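PDB 4RU0: putative branched-chain amino acid ABC transporter, periplasmic branched-chain amino acid-binding protein from Pseudomonas protegens Pf-5, which probably captures branched-chain amino acids or related small solutes in the periplasm and delivers them to an ABC transporter for uptake. Local coordinates for residues Q34-A39 with A55-Y60; V108-G113 with A335-A340; T163-I168 with Y207-I212; L200-E205 with R418-P423. One frame throughout, in Å; residues are numbered along the deposited sequence.

How the contacts relate
Contacts 1 and 2 lie in one half of the chain and contacts 3 and 4 in the other; centres from different halves are 28 to 38 Å apart. Contacts 1 and 2 are wholly buried and adjoin each other: Q110 of contact 2 packs on F36 and M57 of contact 1, and each contact has a side chain about 9 Å from the bound pentaoxaheptadecane. Contacts 3 and 4 also touch; both use helix 197-207, contact 4 along its body and contact 3 at its C-terminal end and the turn into strand 210-216, and both reach partly exposed residues. Contact 1 and contact 4 are purely apolar in their side chains, contact 3 brings in a tyrosine ring, and contact 2 adds a buried amide.

Contact 1 (Q34-A39 with A55-Y60); sequences QFFPLA and AGMIDY
L38 on the strand touches two side chains of the helix, M57 and I58, while F36, two residues earlier, reaches M57 alone. The aliphatic contacts come first: L38 CD1 lies 3.9 Å from I58 CG1, with the two branched chains crossing obliquely. The other methyl of L38, CD2, sits 4.3 Å from the selenium (SE) of M57, which was deposited as selenomethionine. The leucine thus straddles neighbouring helix residues, one methyl to each.

The aromatic contact is of a different kind. The terminal methyl of M57 approaches the F36 ring at its edge, near the ring plane, M57 CE to F36 CE2 4.3 Å. No hydrogen bond crosses; the contact is apolar van der Waals packing. The segment axes come within 10.7 Å and run nearly antiparallel, at 163°. Beyond M57, F36 also packs on A337 of helix 325-348, and W78 and E80 of strand 76-82 touch both L38 and I58. That neighbouring strand pairs in parallel with strand 34-40, and helix 47-67 connects the two: the arrangement is a beta-alpha-beta unit, the building block of the alpha/beta lobes of periplasmic binding proteins.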
# COMPACT_ATOMS: atom_id res chain seq x y z
N GLN A 34 -12.41 -10.00 -19.56
CA GLN A 34 -11.58 -8.87 -19.16
C GLN A 34 -10.25 -9.37 -18.61
O GLN A 34 -10.22 -10.16 -17.66
CB GLN A 34 -12.28 -8.00 -18.12
CG GLN A 34 -11.40 -6.92 -17.50
CD GLN A 34 -11.23 -5.72 -18.41
OE1 GLN A 34 -12.17 -4.96 -18.64
NE2 GLN A 34 -10.02 -5.55 -18.94
N PHE A 35 -9.15 -8.93 -19.21
CA PHE A 35 -7.83 -9.43 -18.82
C PHE A 35 -7.31 -8.74 -17.56
O PHE A 35 -7.35 -7.52 -17.42
CB PHE A 35 -6.82 -9.26 -19.95
CG PHE A 35 -5.46 -9.81 -19.63
CD1 PHE A 35 -5.33 -11.04 -19.01
CD2 PHE A 35 -4.32 -9.10 -19.96
CE1 PHE A 35 -4.08 -11.56 -18.71
CE2 PHE A 35 -3.07 -9.61 -19.67
CZ PHE A 35 -2.95 -10.84 -19.05
N PHE A 36 -6.80 -9.56 -16.64
CA PHE A 36 -6.24 -9.08 -15.39
C PHE A 36 -4.80 -9.54 -15.27
O PHE A 36 -4.54 -10.64 -14.77
CB PHE A 36 -7.07 -9.58 -14.21
CG PHE A 36 -7.00 -8.70 -13.00
CD1 PHE A 36 -8.06 -7.87 -12.68
CD2 PHE A 36 -5.88 -8.71 -12.18
CE1 PHE A 36 -8.01 -7.06 -11.56
CE2 PHE A 36 -5.82 -7.91 -11.05
CZ PHE A 36 -6.89 -7.08 -10.74
N PRO A 37 -3.85 -8.72 -15.75
CA PRO A 37 -2.44 -9.11 -15.73
C PRO A 37 -1.92 -9.26 -14.30
O PRO A 37 -2.25 -8.45 -13.43
CB PRO A 37 -1.75 -7.95 -16.45
CG PRO A 37 -2.67 -6.79 -16.28
CD PRO A 37 -4.05 -7.37 -16.29
N LEU A 38 -1.14 -10.31 -14.06
CA LEU A 38 -0.58 -10.56 -12.74
C LEU A 38 0.94 -10.65 -12.79
O LEU A 38 1.50 -11.64 -13.25
CB LEU A 38 -1.16 -11.83 -12.13
CG LEU A 38 -2.66 -11.77 -11.80
CD1 LEU A 38 -3.12 -13.06 -11.15
CD2 LEU A 38 -2.97 -10.57 -10.91
N ALA A 39 1.60 -9.59 -12.32
CA ALA A 39 3.06 -9.56 -12.25
C ALA A 39 3.52 -10.06 -10.89
O ALA A 39 3.40 -9.36 -9.88
CB ALA A 39 3.58 -8.15 -12.51
N ALA A 55 -1.94 -15.21 -4.01
CA ALA A 55 -3.05 -16.08 -3.67
C ALA A 55 -4.28 -15.28 -3.24
O ALA A 55 -5.41 -15.69 -3.47
CB ALA A 55 -2.64 -17.05 -2.57
N GLY A 56 -4.03 -14.12 -2.63
CA GLY A 56 -5.11 -13.22 -2.26
C GLY A 56 -5.79 -12.62 -3.47
O GLY A 56 -7.02 -12.56 -3.54
N MSE A 57 -4.99 -12.14 -4.41
CA MSE A 57 -5.52 -11.60 -5.62
C MSE A 57 -6.24 -12.65 -6.42
O MSE A 57 -7.35 -12.41 -6.90
CB MSE A 57 -4.32 -11.10 -6.41
CG MSE A 57 -3.96 -9.66 -6.06
SE MSE A 57 -2.27 -9.21 -6.93
CE MSE A 57 -2.95 -7.60 -7.80
N ILE A 58 -5.65 -13.82 -6.55
CA ILE A 58 -6.28 -14.85 -7.33
C ILE A 58 -7.61 -15.31 -6.74
O ILE A 58 -8.60 -15.38 -7.45
CB ILE A 58 -5.33 -16.05 -7.52
CG1 ILE A 58 -4.14 -15.66 -8.39
CG2 ILE A 58 -6.06 -17.21 -8.19
CD1 ILE A 58 -2.93 -16.54 -8.22
N ASP A 59 -7.65 -15.56 -5.43
CA ASP A 59 -8.87 -16.08 -4.83
C ASP A 59 -9.98 -15.08 -4.97
O ASP A 59 -11.11 -15.45 -5.24
CB ASP A 59 -8.66 -16.51 -3.38
CG ASP A 59 -7.76 -17.71 -3.27
OD1 ASP A 59 -7.25 -17.99 -2.17
OD2 ASP A 59 -7.55 -18.38 -4.28
N TYR A 60 -9.68 -13.81 -4.78
CA TYR A 60 -10.71 -12.79 -4.95
C TYR A 60 -11.21 -12.72 -6.39
O TYR A 60 -12.39 -12.47 -6.63
CB TYR A 60 -10.30 -11.43 -4.41
CG TYR A 60 -11.43 -10.45 -4.47
CD1 TYR A 60 -12.53 -10.60 -3.66
CD2 TYR A 60 -11.41 -9.40 -5.35
CE1 TYR A 60 -13.58 -9.70 -3.72
CE2 TYR A 60 -12.46 -8.51 -5.41
CZ TYR A 60 -13.54 -8.67 -4.59
OH TYR A 60 -14.58 -7.79 -4.66

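Contact 2 (V108-G113 with A335-A340); sequences VYQPNG and AVAVEA
V108 and A337 bring the two backbones closest, with CA atoms 6.7 Å apart. From V108 to Q110 the chain is extended. It then turns at P111 and passes through N112 in a left-handed conformation (phi 53°) to G113, the N-cap residue of helix 114-126. Across from it, residues 335-340 are regular helix, with A340 N bonded to V336 O at 3.0 Å.

A337 is the helix's point of touch, its small methyl meeting two side chains. V108 CG2 lies 3.6 Å from A337 CB; the valine's chi1 of -71° turns this branch, and not CG1, to the alanine methyl. The second partner is Q110, whose NE2 lies 4.0 Å from A337 CB. The glutamine chain, bent at chi2 (142°), reaches toward the helix and meets the methyl with its NE2 end. The amide nitrogen makes a weak hydrogen bond to N333 O, one turn earlier on helix 325-348, and F36 packs against both Q110 and A337.

The buried amide is thus held in largely apolar surroundings, with F36 and M57 packed against it, and the weak bond to a backbone carbonyl gives its nitrogen modest compensation.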
# COMPACT_ATOMS: atom_id res chain seq x y z
N VAL A 108 -6.31 -2.08 -16.14
CA VAL A 108 -5.40 -1.52 -15.15
C VAL A 108 -4.22 -2.46 -14.97
O VAL A 108 -4.33 -3.67 -15.20
CB VAL A 108 -6.08 -1.30 -13.79
CG1 VAL A 108 -7.08 -0.15 -13.86
CG2 VAL A 108 -6.76 -2.57 -13.34
N TYR A 109 -3.07 -1.91 -14.57
CA TYR A 109 -1.88 -2.72 -14.40
C TYR A 109 -1.20 -2.49 -13.04
O TYR A 109 -0.96 -1.35 -12.63
CB TYR A 109 -0.89 -2.43 -15.53
CG TYR A 109 0.27 -3.41 -15.55
CD1 TYR A 109 0.17 -4.61 -16.23
CD2 TYR A 109 1.45 -3.14 -14.86
CE1 TYR A 109 1.22 -5.52 -16.24
CE2 TYR A 109 2.50 -4.03 -14.86
CZ TYR A 109 2.38 -5.22 -15.55
OH TYR A 109 3.42 -6.12 -15.56
N GLN A 110 -0.89 -3.59 -12.36
CA GLN A 110 -0.23 -3.55 -11.05
C GLN A 110 1.11 -4.27 -11.10
O GLN A 110 1.15 -5.49 -11.04
CB GLN A 110 -1.12 -4.18 -9.98
CG GLN A 110 -2.41 -3.42 -9.72
CD GLN A 110 -3.59 -4.34 -9.46
OE1 GLN A 110 -3.78 -5.34 -10.15
NE2 GLN A 110 -4.38 -4.01 -8.45
N PRO A 111 2.20 -3.51 -11.21
CA PRO A 111 3.54 -4.10 -11.33
C PRO A 111 3.97 -4.90 -10.09
O PRO A 111 4.82 -5.77 -10.22
CB PRO A 111 4.45 -2.89 -11.55
CG PRO A 111 3.67 -1.72 -11.09
CD PRO A 111 2.23 -2.04 -11.33
N ASN A 112 3.39 -4.60 -8.93
CA ASN A 112 3.75 -5.28 -7.69
C ASN A 112 5.25 -5.24 -7.43
O ASN A 112 5.89 -6.27 -7.22
CB ASN A 112 3.27 -6.73 -7.71
CG ASN A 112 1.76 -6.85 -7.85
OD1 ASN A 112 1.00 -6.09 -7.24
ND2 ASN A 112 1.30 -7.80 -8.67
N GLY A 113 5.81 -4.03 -7.44
CA GLY A 113 7.25 -3.86 -7.36
C GLY A 113 7.66 -2.42 -7.59
O GLY A 113 7.40 -1.84 -8.65
N ALA A 335 -9.38 -5.89 -5.24
CA ALA A 335 -10.69 -5.27 -5.13
C ALA A 335 -10.71 -3.87 -5.73
O ALA A 335 -11.71 -3.46 -6.33
CB ALA A 335 -11.12 -5.22 -3.67
N VAL A 336 -9.61 -3.15 -5.57
CA VAL A 336 -9.49 -1.79 -6.08
C VAL A 336 -9.64 -1.78 -7.60
O VAL A 336 -10.39 -0.98 -8.15
CB VAL A 336 -8.15 -1.16 -5.68
CG1 VAL A 336 -7.89 0.12 -6.46
CG2 VAL A 336 -8.14 -0.87 -4.19
N ALA A 337 -8.93 -2.68 -8.25
CA ALA A 337 -9.01 -2.81 -9.69
C ALA A 337 -10.42 -3.22 -10.12
O ALA A 337 -10.98 -2.65 -11.06
CB ALA A 337 -7.98 -3.81 -10.19
N VAL A 338 -10.98 -4.20 -9.42
CA VAL A 338 -12.33 -4.70 -9.71
C VAL A 338 -13.38 -3.59 -9.62
O VAL A 338 -14.23 -3.47 -10.50
CB VAL A 338 -12.71 -5.86 -8.76
CG1 VAL A 338 -14.20 -6.14 -8.83
CG2 VAL A 338 -11.92 -7.11 -9.10
N GLU A 339 -13.31 -2.79 -8.57
CA GLU A 339 -14.24 -1.67 -8.41
C GLU A 339 -14.02 -0.59 -9.46
O GLU A 339 -14.97 0.06 -9.91
CB GLU A 339 -14.13 -1.07 -7.01
CG GLU A 339 -14.66 -1.98 -5.91
CD GLU A 339 -16.12 -2.36 -6.12
OE1 GLU A 339 -16.41 -3.57 -6.12
OE2 GLU A 339 -16.97 -1.45 -6.27
N ALA A 340 -12.76 -0.39 -9.84
CA ALA A 340 -12.42 0.57 -10.88
C ALA A 340 -13.06 0.15 -12.20
O ALA A 340 -13.65 0.97 -12.91
CB ALA A 340 -10.91 0.70 -11.03

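Contact 3 (T163-I168 with Y207-I212); sequences TLVNYI and YGFENI
V165 overlaps the outer end of the F209 ring with one methyl and approaches the Y207 ring with the other. V165 CG2 lies 4.0 Å from F209 CZ and 4.1 Å from F209 CE2, so two adjacent ring carbons share the methyl. V165 CG1 is farther from its partner, 4.4 Å from Y207 CD2. Both approaches are slanted, neither squarely over a ring nor in its plane. The valine's chi1 of 164° sets CG1 anti to the backbone N, and its two branches diverge to separate rings.

The aromatic residues flank G208, the first residue beyond helix 197-207, where positive phi (77°) accompanies the turn toward strand 210-216. F209 takes a chi1 of 62°, with CG between its backbone N and carbonyl carbon, which carries the ring back toward helix 157-172. Around this apolar contact, V165 also packs on L200 and L203, and the Y207 ring stacks with that of F175.

No hydrogen bond links the segments. Helix 157-172 packs beside the end of helix 197-207, where the chain turns into edge strand 210-216; I168 and F209, both on I183 of strand 182-188, tie this pair to the sheet, as in the alpha/beta lobes of periplasmic binding proteins.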
# COMPACT_ATOMS: atom_id res chain seq x y z
N THR A 163 -1.06 10.56 9.16
CA THR A 163 -1.80 9.62 10.00
C THR A 163 -0.97 9.18 11.21
O THR A 163 -1.50 9.01 12.31
CB THR A 163 -2.24 8.35 9.23
OG1 THR A 163 -1.09 7.57 8.88
CG2 THR A 163 -2.98 8.72 7.98
N LEU A 164 0.33 8.99 10.99
CA LEU A 164 1.25 8.66 12.08
C LEU A 164 1.17 9.74 13.16
O LEU A 164 1.00 9.43 14.34
CB LEU A 164 2.69 8.51 11.56
CG LEU A 164 3.84 8.13 12.51
CD1 LEU A 164 4.52 9.36 13.11
CD2 LEU A 164 3.36 7.17 13.61
N VAL A 165 1.28 11.00 12.75
CA VAL A 165 1.23 12.12 13.68
C VAL A 165 -0.16 12.24 14.32
O VAL A 165 -0.28 12.51 15.52
CB VAL A 165 1.60 13.44 12.96
CG1 VAL A 165 1.17 14.64 13.79
CG2 VAL A 165 3.10 13.48 12.67
N ASN A 166 -1.20 12.00 13.54
CA ASN A 166 -2.56 12.10 14.06
C ASN A 166 -2.86 11.04 15.10
O ASN A 166 -3.64 11.27 16.04
CB ASN A 166 -3.57 12.03 12.92
CG ASN A 166 -3.55 13.27 12.06
OD1 ASN A 166 -2.93 14.27 12.42
ND2 ASN A 166 -4.23 13.22 10.91
N TYR A 167 -2.25 9.87 14.95
CA TYR A 167 -2.41 8.81 15.94
C TYR A 167 -1.65 9.16 17.22
O TYR A 167 -2.16 8.94 18.32
CB TYR A 167 -1.94 7.47 15.39
CG TYR A 167 -2.02 6.36 16.41
CD1 TYR A 167 -3.24 5.81 16.79
CD2 TYR A 167 -0.86 5.86 17.01
CE1 TYR A 167 -3.31 4.80 17.73
CE2 TYR A 167 -0.92 4.85 17.95
CZ TYR A 167 -2.15 4.32 18.31
OH TYR A 167 -2.22 3.32 19.24
N ILE A 168 -0.44 9.68 17.07
CA ILE A 168 0.34 10.16 18.21
C ILE A 168 -0.48 11.16 19.02
O ILE A 168 -0.58 11.05 20.24
CB ILE A 168 1.66 10.84 17.77
CG1 ILE A 168 2.53 9.92 16.91
CG2 ILE A 168 2.43 11.32 18.99
CD1 ILE A 168 3.08 8.73 17.62
N TYR A 207 2.84 21.73 14.61
CA TYR A 207 2.44 21.25 15.93
C TYR A 207 3.54 21.35 16.98
O TYR A 207 3.30 21.16 18.17
CB TYR A 207 1.92 19.82 15.82
CG TYR A 207 0.67 19.72 14.98
CD1 TYR A 207 -0.50 20.37 15.37
CD2 TYR A 207 0.66 19.00 13.80
CE1 TYR A 207 -1.64 20.29 14.61
CE2 TYR A 207 -0.49 18.92 13.02
CZ TYR A 207 -1.64 19.57 13.44
OH TYR A 207 -2.77 19.49 12.67
N GLY A 208 4.76 21.64 16.53
CA GLY A 208 5.84 21.96 17.44
C GLY A 208 6.50 20.81 18.18
O GLY A 208 7.13 21.02 19.21
N PHE A 209 6.36 19.59 17.67
CA PHE A 209 7.11 18.48 18.26
C PHE A 209 8.52 18.45 17.68
O PHE A 209 8.75 18.90 16.56
CB PHE A 209 6.40 17.13 18.05
CG PHE A 209 6.24 16.73 16.61
CD1 PHE A 209 7.26 16.07 15.93
CD2 PHE A 209 5.05 16.97 15.93
CE1 PHE A 209 7.11 15.70 14.61
CE2 PHE A 209 4.90 16.60 14.60
CZ PHE A 209 5.93 15.97 13.94
N GLU A 210 9.47 17.94 18.44
CA GLU A 210 10.84 17.83 17.95
C GLU A 210 10.93 16.74 16.89
O GLU A 210 10.60 15.58 17.14
CB GLU A 210 11.80 17.56 19.11
CG GLU A 210 13.26 17.77 18.75
CD GLU A 210 14.18 17.62 19.95
OE1 GLU A 210 13.77 17.99 21.07
OE2 GLU A 210 15.31 17.13 19.77
N ASN A 211 11.36 17.12 15.70
CA ASN A 211 11.45 16.21 14.56
C ASN A 211 12.86 15.63 14.42
O ASN A 211 13.75 16.25 13.85
CB ASN A 211 11.05 16.94 13.28
CG ASN A 211 11.21 16.10 12.03
OD1 ASN A 211 11.17 14.86 12.09
ND2 ASN A 211 11.37 16.76 10.90
N ILE A 212 13.06 14.43 14.95
CA ILE A 212 14.37 13.79 14.92
C ILE A 212 14.44 12.79 13.76
O ILE A 212 13.67 11.84 13.71
CB ILE A 212 14.68 13.06 16.25
CG1 ILE A 212 14.61 14.05 17.42
CG2 ILE A 212 16.04 12.38 16.20
CD1 ILE A 212 14.78 13.39 18.77

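Contact 4 (L200-E205 with R418-P423); sequences LKLLAE and RALLRP
Four leucines carry this helix-to-helix contact, L202 and L203 on one side and L420 and L421 on the other. Among their methyls, CD2 of L203 meets CD2 of L420 at 3.8 Å, and CD2 of L202 meets CD2 of L421 at 4.1 Å. Each pair of side chains passes at a slant, neither end-on nor flush. L202 and L420 share a shape, with CG opposite the backbone N (chi1 173° and 178°), which extends each toward the facing helix.

A second kind of touch involves the backbone: L202 CD2 rests 3.6 Å from L420 O, a van der Waals approach of a methyl to a carbonyl oxygen. The same methyl lies 4.5 Å from L420 CG, so it fits against the carbonyl oxygen and branch carbon of L420 as well as the tip of L421.

The axes of the short segments pass 10.6 Å apart with their directions 118° apart. This joins helix 197-207 of an alpha/beta lobe to the start of helix 418-435, which follows strand 407-415 at the outer end of the seven-stranded sheet. Helix 418-435 is kinked at P423, whose N has no bond to the preceding turn.

R418 and R422 make no contact with segment 200-205; R418 forms a salt bridge with D390 and R422 one with D426. L203 continues the apolar layer onto V165 of helix 157-172, and L421 touches S162 there.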
# COMPACT_ATOMS: atom_id res chain seq x y z
N LEU A 200 7.04 15.36 7.47
CA LEU A 200 7.32 15.38 8.91
C LEU A 200 7.86 16.73 9.35
O LEU A 200 7.57 17.19 10.45
CB LEU A 200 8.29 14.26 9.30
CG LEU A 200 7.58 12.90 9.38
CD1 LEU A 200 8.55 11.77 9.68
CD2 LEU A 200 6.46 12.95 10.41
N LYS A 201 8.63 17.38 8.47
CA LYS A 201 9.14 18.71 8.77
C LYS A 201 8.00 19.73 8.85
O LYS A 201 7.96 20.57 9.75
CB LYS A 201 10.17 19.14 7.73
CG LYS A 201 10.74 20.52 7.97
CD LYS A 201 11.73 20.91 6.87
CE LYS A 201 11.01 21.23 5.58
NZ LYS A 201 11.96 21.64 4.51
N LEU A 202 7.08 19.64 7.89
CA LEU A 202 5.90 20.50 7.87
C LEU A 202 5.05 20.30 9.13
O LEU A 202 4.69 21.27 9.80
CB LEU A 202 5.07 20.23 6.62
CG LEU A 202 3.70 20.91 6.51
CD1 LEU A 202 3.85 22.42 6.60
CD2 LEU A 202 3.01 20.51 5.22
N LEU A 203 4.73 19.05 9.45
CA LEU A 203 3.92 18.73 10.62
C LEU A 203 4.62 19.15 11.92
O LEU A 203 3.96 19.53 12.88
CB LEU A 203 3.61 17.23 10.66
CG LEU A 203 2.75 16.74 9.47
CD1 LEU A 203 2.89 15.23 9.24
CD2 LEU A 203 1.29 17.12 9.67
N ALA A 204 5.95 19.10 11.93
CA ALA A 204 6.69 19.51 13.12
C ALA A 204 6.66 21.03 13.31
O ALA A 204 6.64 21.52 14.43
CB ALA A 204 8.13 19.02 13.05
N GLU A 205 6.65 21.76 12.20
CA GLU A 205 6.54 23.22 12.27
C GLU A 205 5.17 23.64 12.78
O GLU A 205 5.05 24.58 13.56
CB GLU A 205 6.79 23.85 10.90
CG GLU A 205 8.23 23.79 10.44
CD GLU A 205 8.46 24.58 9.16
OE1 GLU A 205 9.34 24.17 8.37
OE2 GLU A 205 7.77 25.60 8.96
N ARG A 418 -4.78 15.55 4.58
CA ARG A 418 -4.27 15.64 3.23
C ARG A 418 -4.31 17.07 2.69
O ARG A 418 -3.49 17.45 1.86
CB ARG A 418 -5.04 14.70 2.32
CG ARG A 418 -4.80 13.23 2.63
CD ARG A 418 -6.00 12.38 2.27
NE ARG A 418 -6.28 12.45 0.85
CZ ARG A 418 -7.42 12.07 0.29
NH1 ARG A 418 -8.41 11.60 1.04
NH2 ARG A 418 -7.58 12.18 -1.02
N ALA A 419 -5.27 17.86 3.17
CA ALA A 419 -5.37 19.26 2.78
C ALA A 419 -4.11 20.01 3.22
O ALA A 419 -3.58 20.84 2.48
CB ALA A 419 -6.61 19.90 3.38
N LEU A 420 -3.65 19.70 4.43
CA LEU A 420 -2.46 20.34 4.98
C LEU A 420 -1.20 20.03 4.16
O LEU A 420 -0.34 20.89 3.97
CB LEU A 420 -2.27 19.90 6.43
CG LEU A 420 -1.04 20.41 7.17
CD1 LEU A 420 -1.02 21.93 7.16
CD2 LEU A 420 -1.04 19.88 8.59
N LEU A 421 -1.11 18.80 3.66
CA LEU A 421 0.07 18.35 2.91
C LEU A 421 0.03 18.70 1.43
O LEU A 421 1.06 18.67 0.76
CB LEU A 421 0.22 16.83 3.04
CG LEU A 421 0.38 16.25 4.43
CD1 LEU A 421 0.25 14.74 4.35
CD2 LEU A 421 1.73 16.65 5.01
N ARG A 422 -1.16 19.02 0.92
CA ARG A 422 -1.36 19.24 -0.51
C ARG A 422 -0.39 20.23 -1.18
O ARG A 422 0.01 20.02 -2.32
CB ARG A 422 -2.80 19.69 -0.77
CG ARG A 422 -3.18 19.78 -2.24
CD ARG A 422 -3.27 18.40 -2.90
NE ARG A 422 -3.15 18.50 -4.35
CZ ARG A 422 -3.50 17.54 -5.20
NH1 ARG A 422 -4.00 16.39 -4.77
NH2 ARG A 422 -3.35 17.74 -6.51
N PRO A 423 -0.00 21.33 -0.49
CA PRO A 423 0.97 22.20 -1.16
C PRO A 423 2.31 21.52 -1.47
O PRO A 423 2.93 21.85 -2.48
CB PRO A 423 1.16 23.34 -0.15
CG PRO A 423 -0.15 23.41 0.56
CD PRO A 423 -0.58 21.98 0.71